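Local coordinates for protein Ral guanine nucleotide dissociation stimulator-like 2 (Mus musculus, PDB 4JGW) that probably acts as a guanine nucleotide exchange factor for small G proteins and is a putative effector of Ras and/or Rap, at residues A[60-63]-A[67-70]; A[17-22]-A[47-52]. All blocks are in the same frame, centred on the assembly; numbering follows the deposited sequence.

Interaction 1 (A[60-63]-A[67-70]); sequences VRHL and RTAG
H62, near the end of helix 56-63, meets T68 of helix 68-71, and the contact between the two segments rests on this pair. Ahead of it in the sequence, V60 turns to helix 89-101, lying against L92, L95 and R99, and R61 also rests on R99. The carbonyl O of H62 accepts a short hydrogen bond of 2.6 Å from T68 OG1, with a C=O...OG1 angle of 144° and the hydroxyl only 16° from the carbonyl plane. CG stands anti to the backbone N (chi1 -172°), which carries the imidazole to the side of T68, and one ring face is turned to the threonine. T68 CG2 sits over this face, 3.8 Å from the ring centroid, in a CH-pi contact, while OG1 lies above the rim on the same face, 3.3 Å from ND1. The ring's rotation is also set from outside: NE2 is hydrogen-bonded to D72. The CB of L63 points away from 67-70, and its side chain packs on F75, T76 and L79. The buried pair joins two successive short helices of the RasGEF N-terminal motif, with F75 of helix 75-82 touching both H62 and T68, and F26 of strand 24-33 edge-to-face with the H62 ring.

Interaction 2 (A[17-22]-A[47-52]); sequences WDEEED and SSRRLR
R49 reaches out from strand 46-54 to two glutamates of strand 11-21, and its NH2 is the meeting point of a three-residue salt-bridge network. E21 OE2 lies 2.7 Å from R49 NH2, its carboxylate turned 67° from the guanidinium plane. E19 approaches differently: OE1 stands over one face of the guanidinium, 3.1 Å from R49 NH2, with the two planes 78° apart. No N-H of the arginine points at this oxygen, so the attraction is one of charge. The other carboxylate oxygen of E19 is held within its own strand, where W17 NE1 donates a nearly straight hydrogen bond of 2.8 Å to E19 OE2, close to the indole plane and on the anti lone pair. W17 thereby helps to fix the rotation of the carboxylate that overlies R49. The arginine spans the gap because its chain is fully extended, starting with CG anti to N (chi1 -177°). Strand 24-33 runs between the two strands, pairing with both, and its F26 makes a cation-pi contact with R49 and touches E21. On the opposite face of this antiparallel sheet, D18 OD2 and R52 NH1 stay 4.6 Å apart, a looser attraction with no N-H directed at the oxygen. The cross-strand network ties strand 11-21 to strand 46-54 by charge, and the shared guanidinium would be expected to offset the repulsion between the two carboxylates and favour their ionised form.

Strand 46-54 runs directly into helix 56-63, so interaction 2 precedes interaction 1 along the chain, with their centres about 12 Å apart. The two meet through packing of H62 CD2 on L51 CB at 3.6 Å, while R61 NH2 and D22 OD2, 3.2 Å apart, form a weak ion pair. F26 bridges them from strand 24-33, offering its ring to both H62 and R49. D72 does likewise, binding the H62 side chain and the backbone N of L51. A buried contact between two successive short helices and a surface charge network thus adjoin where the sheet packs on the helices of the N-terminal Ras-GEF region.

Interaction 1 (A[60-63]-A[67-70])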
loop_
_atom_site.group_PDB
_atom_site.type_symbol
_atom_site.label_atom_id
_atom_site.label_comp_id
_atom_site.label_asym_id
_atom_site.label_seq_id
_atom_site.Cartn_x
_atom_site.Cartn_y
_atom_site.Cartn_z
ATOM N N VAL A 60 -1.526 21.626 -12.744
ATOM C CA VAL A 60 -2.352 22.397 -11.815
ATOM C C VAL A 60 -3.504 23.118 -12.527
ATOM O O VAL A 60 -4.605 23.218 -11.979
ATOM C CB VAL A 60 -1.494 23.383 -10.974
ATOM C CG1 VAL A 60 -2.369 24.336 -10.157
ATOM C CG2 VAL A 60 -0.552 22.611 -10.054
ATOM N N ARG A 61 -3.248 23.608 -13.743
ATOM C CA ARG A 61 -4.295 24.219 -14.572
ATOM C C ARG A 61 -5.397 23.208 -14.880
ATOM O O ARG A 61 -6.583 23.516 -14.759
ATOM C CB ARG A 61 -3.724 24.789 -15.879
ATOM C CG ARG A 61 -2.957 26.096 -15.723
ATOM C CD ARG A 61 -2.743 26.801 -17.068
ATOM N NE ARG A 61 -1.800 26.095 -17.937
ATOM C CZ ARG A 61 -0.480 26.273 -17.932
ATOM N NH1 ARG A 61 0.086 27.140 -17.099
ATOM N NH2 ARG A 61 0.285 25.578 -18.764
ATOM N N HIS A 62 -4.986 22.002 -15.267
ATOM C CA HIS A 62 -5.899 20.892 -15.528
ATOM C C HIS A 62 -6.598 20.440 -14.238
ATOM O O HIS A 62 -7.782 20.099 -14.255
ATOM C CB HIS A 62 -5.128 19.736 -16.179
ATOM C CG HIS A 62 -5.992 18.614 -16.670
ATOM N ND1 HIS A 62 -6.985 18.788 -17.610
ATOM C CD2 HIS A 62 -5.982 17.292 -16.375
ATOM C CE1 HIS A 62 -7.563 17.626 -17.858
ATOM N NE2 HIS A 62 -6.971 16.701 -17.124
ATOM N N LEU A 63 -5.864 20.470 -13.125
ATOM C CA LEU A 63 -6.401 20.122 -11.802
ATOM C C LEU A 63 -7.594 21.002 -11.426
ATOM O O LEU A 63 -8.602 20.511 -10.912
ATOM C CB LEU A 63 -5.314 20.274 -10.732
ATOM C CG LEU A 63 -5.156 19.315 -9.541
ATOM C CD1 LEU A 63 -4.575 20.074 -8.345
ATOM C CD2 LEU A 63 -6.435 18.593 -9.140
ATOM N N ARG A 67 -14.081 21.080 -15.849
ATOM C CA ARG A 67 -14.424 20.013 -16.794
ATOM C C ARG A 67 -13.658 18.714 -16.545
ATOM O O ARG A 67 -14.093 17.641 -16.968
ATOM C CB ARG A 67 -14.167 20.475 -18.235
ATOM C CG ARG A 67 -14.945 21.713 -18.660
ATOM C CD ARG A 67 -14.529 22.164 -20.056
ATOM N NE ARG A 67 -15.154 23.432 -20.430
ATOM C CZ ARG A 67 -16.358 23.550 -20.988
ATOM N NH1 ARG A 67 -17.095 22.473 -21.247
ATOM N NH2 ARG A 67 -16.831 24.754 -21.287
ATOM N N THR A 68 -12.518 18.821 -15.866
ATOM C CA THR A 68 -11.612 17.688 -15.653
ATOM C C THR A 68 -12.268 16.496 -14.945
ATOM O O THR A 68 -12.004 15.347 -15.295
ATOM C CB THR A 68 -10.331 18.143 -14.914
ATOM O OG1 THR A 68 -9.634 19.090 -15.732
ATOM C CG2 THR A 68 -9.402 16.967 -14.614
ATOM N N ALA A 69 -13.128 16.775 -13.967
ATOM C CA ALA A 69 -13.817 15.725 -13.214
ATOM C C ALA A 69 -14.672 14.829 -14.110
ATOM O O ALA A 69 -14.772 13.625 -13.878
ATOM C CB ALA A 69 -14.660 16.332 -12.094
ATOM N N GLY A 70 -15.268 15.418 -15.145
ATOM C CA GLY A 70 -16.100 14.673 -16.091
ATOM C C GLY A 70 -15.353 14.095 -17.280
ATOM O O GLY A 70 -15.728 13.043 -17.800
#

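Interaction 2 (A[17-22]-A[47-52])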
loop_
_atom_site.group_PDB
_atom_site.type_symbol
_atom_site.label_atom_id
_atom_site.label_comp_id
_atom_site.label_asym_id
_atom_site.label_seq_id
_atom_site.Cartn_x
_atom_site.Cartn_y
_atom_site.Cartn_z
ATOM N N TRP A 17 -7.768 11.143 -31.073
ATOM C CA TRP A 17 -6.742 12.074 -31.553
ATOM C C TRP A 17 -6.059 12.829 -30.410
ATOM O O TRP A 17 -6.566 12.865 -29.286
ATOM C CB TRP A 17 -7.323 13.050 -32.588
ATOM C CG TRP A 17 -8.271 14.075 -32.032
ATOM C CD1 TRP A 17 -7.953 15.327 -31.588
ATOM C CD2 TRP A 17 -9.690 13.943 -31.875
ATOM N NE1 TRP A 17 -9.082 15.980 -31.157
ATOM C CE2 TRP A 17 -10.163 15.154 -31.323
ATOM C CE3 TRP A 17 -10.608 12.918 -32.144
ATOM C CZ2 TRP A 17 -11.517 15.372 -31.036
ATOM C CZ3 TRP A 17 -11.953 13.133 -31.856
ATOM C CH2 TRP A 17 -12.393 14.352 -31.307
ATOM N N ASP A 18 -4.906 13.425 -30.709
ATOM C CA ASP A 18 -4.139 14.174 -29.717
ATOM C C ASP A 18 -4.211 15.679 -29.946
ATOM O O ASP A 18 -4.238 16.145 -31.088
ATOM C CB ASP A 18 -2.679 13.712 -29.696
ATOM C CG ASP A 18 -2.504 12.328 -29.082
ATOM O OD1 ASP A 18 -3.455 11.809 -28.458
ATOM O OD2 ASP A 18 -1.401 11.758 -29.220
ATOM N N GLU A 19 -4.249 16.428 -28.846
ATOM C CA GLU A 19 -4.295 17.888 -28.878
ATOM C C GLU A 19 -3.215 18.481 -27.980
ATOM O O GLU A 19 -2.933 17.952 -26.900
ATOM C CB GLU A 19 -5.672 18.398 -28.443
ATOM C CG GLU A 19 -6.794 18.111 -29.438
ATOM C CD GLU A 19 -8.141 18.665 -29.001
ATOM O OE1 GLU A 19 -8.184 19.523 -28.094
ATOM O OE2 GLU A 19 -9.166 18.244 -29.574
ATOM N N GLU A 20 -2.617 19.580 -28.432
ATOM C CA GLU A 20 -1.559 20.258 -27.686
ATOM C C GLU A 20 -2.063 21.553 -27.055
ATOM O O GLU A 20 -2.838 22.289 -27.665
ATOM C CB GLU A 20 -0.355 20.555 -28.591
ATOM C CG GLU A 20 0.280 19.330 -29.261
ATOM C CD GLU A 20 1.005 18.404 -28.290
ATOM O OE1 GLU A 20 1.449 18.871 -27.216
ATOM O OE2 GLU A 20 1.136 17.202 -28.608
ATOM N N GLU A 21 -1.625 21.812 -25.826
ATOM C CA GLU A 21 -1.912 23.071 -25.137
ATOM C C GLU A 21 -0.622 23.689 -24.602
ATOM O O GLU A 21 0.438 23.064 -24.663
ATOM C CB GLU A 21 -2.933 22.866 -24.012
ATOM C CG GLU A 21 -4.372 22.730 -24.502
ATOM C CD GLU A 21 -5.411 22.812 -23.389
ATOM O OE1 GLU A 21 -5.040 22.994 -22.207
ATOM O OE2 GLU A 21 -6.615 22.694 -23.705
ATOM N N ASP A 22 -0.726 24.911 -24.078
ATOM C CA ASP A 22 0.426 25.695 -23.604
ATOM C C ASP A 22 1.634 24.835 -23.216
ATOM O O ASP A 22 2.676 24.884 -23.878
ATOM C CB ASP A 22 0.011 26.622 -22.450
ATOM C CG ASP A 22 1.132 27.558 -22.003
ATOM O OD1 ASP A 22 1.985 27.941 -22.836
ATOM O OD2 ASP A 22 1.151 27.923 -20.808
ATOM N N SER A 47 -17.438 11.213 -24.501
ATOM C CA SER A 47 -16.066 11.654 -24.719
ATOM C C SER A 47 -15.231 11.733 -23.445
ATOM O O SER A 47 -15.764 11.774 -22.333
ATOM C CB SER A 47 -16.039 12.999 -25.459
ATOM O OG SER A 47 -16.515 14.050 -24.641
ATOM N N SER A 48 -13.914 11.729 -23.630
ATOM C CA SER A 48 -12.964 12.010 -22.563
ATOM C C SER A 48 -11.788 12.784 -23.142
ATOM O O SER A 48 -11.332 12.491 -24.248
ATOM C CB SER A 48 -12.472 10.718 -21.905
ATOM O OG SER A 48 -11.737 9.924 -22.820
ATOM N N ARG A 49 -11.321 13.782 -22.397
ATOM C CA ARG A 49 -10.116 14.518 -22.752
ATOM C C ARG A 49 -9.130 14.414 -21.587
ATOM O O ARG A 49 -9.247 15.133 -20.591
ATOM C CB ARG A 49 -10.443 15.979 -23.098
ATOM C CG ARG A 49 -9.236 16.796 -23.546
ATOM C CD ARG A 49 -9.605 18.227 -23.929
ATOM N NE ARG A 49 -8.418 18.969 -24.342
ATOM C CZ ARG A 49 -8.425 20.111 -25.025
ATOM N NH1 ARG A 49 -9.570 20.680 -25.394
ATOM N NH2 ARG A 49 -7.273 20.687 -25.352
ATOM N N ARG A 50 -8.167 13.507 -21.721
ATOM C CA ARG A 50 -7.277 13.166 -20.615
ATOM C C ARG A 50 -5.851 13.661 -20.823
ATOM O O ARG A 50 -5.257 13.440 -21.885
ATOM C CB ARG A 50 -7.275 11.654 -20.370
ATOM C CG ARG A 50 -8.654 11.054 -20.153
ATOM C CD ARG A 50 -8.561 9.665 -19.562
ATOM N NE ARG A 50 -9.876 9.045 -19.428
ATOM C CZ ARG A 50 -10.406 8.203 -20.310
ATOM N NH1 ARG A 50 -9.737 7.864 -21.409
ATOM N NH2 ARG A 50 -11.612 7.694 -20.091
ATOM N N LEU A 51 -5.312 14.327 -19.803
ATOM C CA LEU A 51 -3.930 14.804 -19.834
ATOM C C LEU A 51 -2.962 13.624 -19.853
ATOM O O LEU A 51 -3.063 12.713 -19.029
ATOM C CB LEU A 51 -3.640 15.743 -18.653
ATOM C CG LEU A 51 -2.322 16.536 -18.675
ATOM C CD1 LEU A 51 -2.441 17.855 -17.919
ATOM C CD2 LEU A 51 -1.148 15.719 -18.144
ATOM N N ARG A 52 -2.034 13.654 -20.804
ATOM C CA ARG A 52 -1.041 12.595 -20.980
ATOM C C ARG A 52 0.313 12.991 -20.400
ATOM O O ARG A 52 0.982 12.184 -19.753
ATOM C CB ARG A 52 -0.889 12.256 -22.465
ATOM C CG ARG A 52 -2.018 11.415 -23.035
ATOM C CD ARG A 52 -1.767 9.934 -22.807
ATOM N NE ARG A 52 -2.440 9.107 -23.802
ATOM C CZ ARG A 52 -1.952 8.838 -25.010
ATOM N NH1 ARG A 52 -0.779 9.332 -25.387
ATOM N NH2 ARG A 52 -2.643 8.075 -25.846
#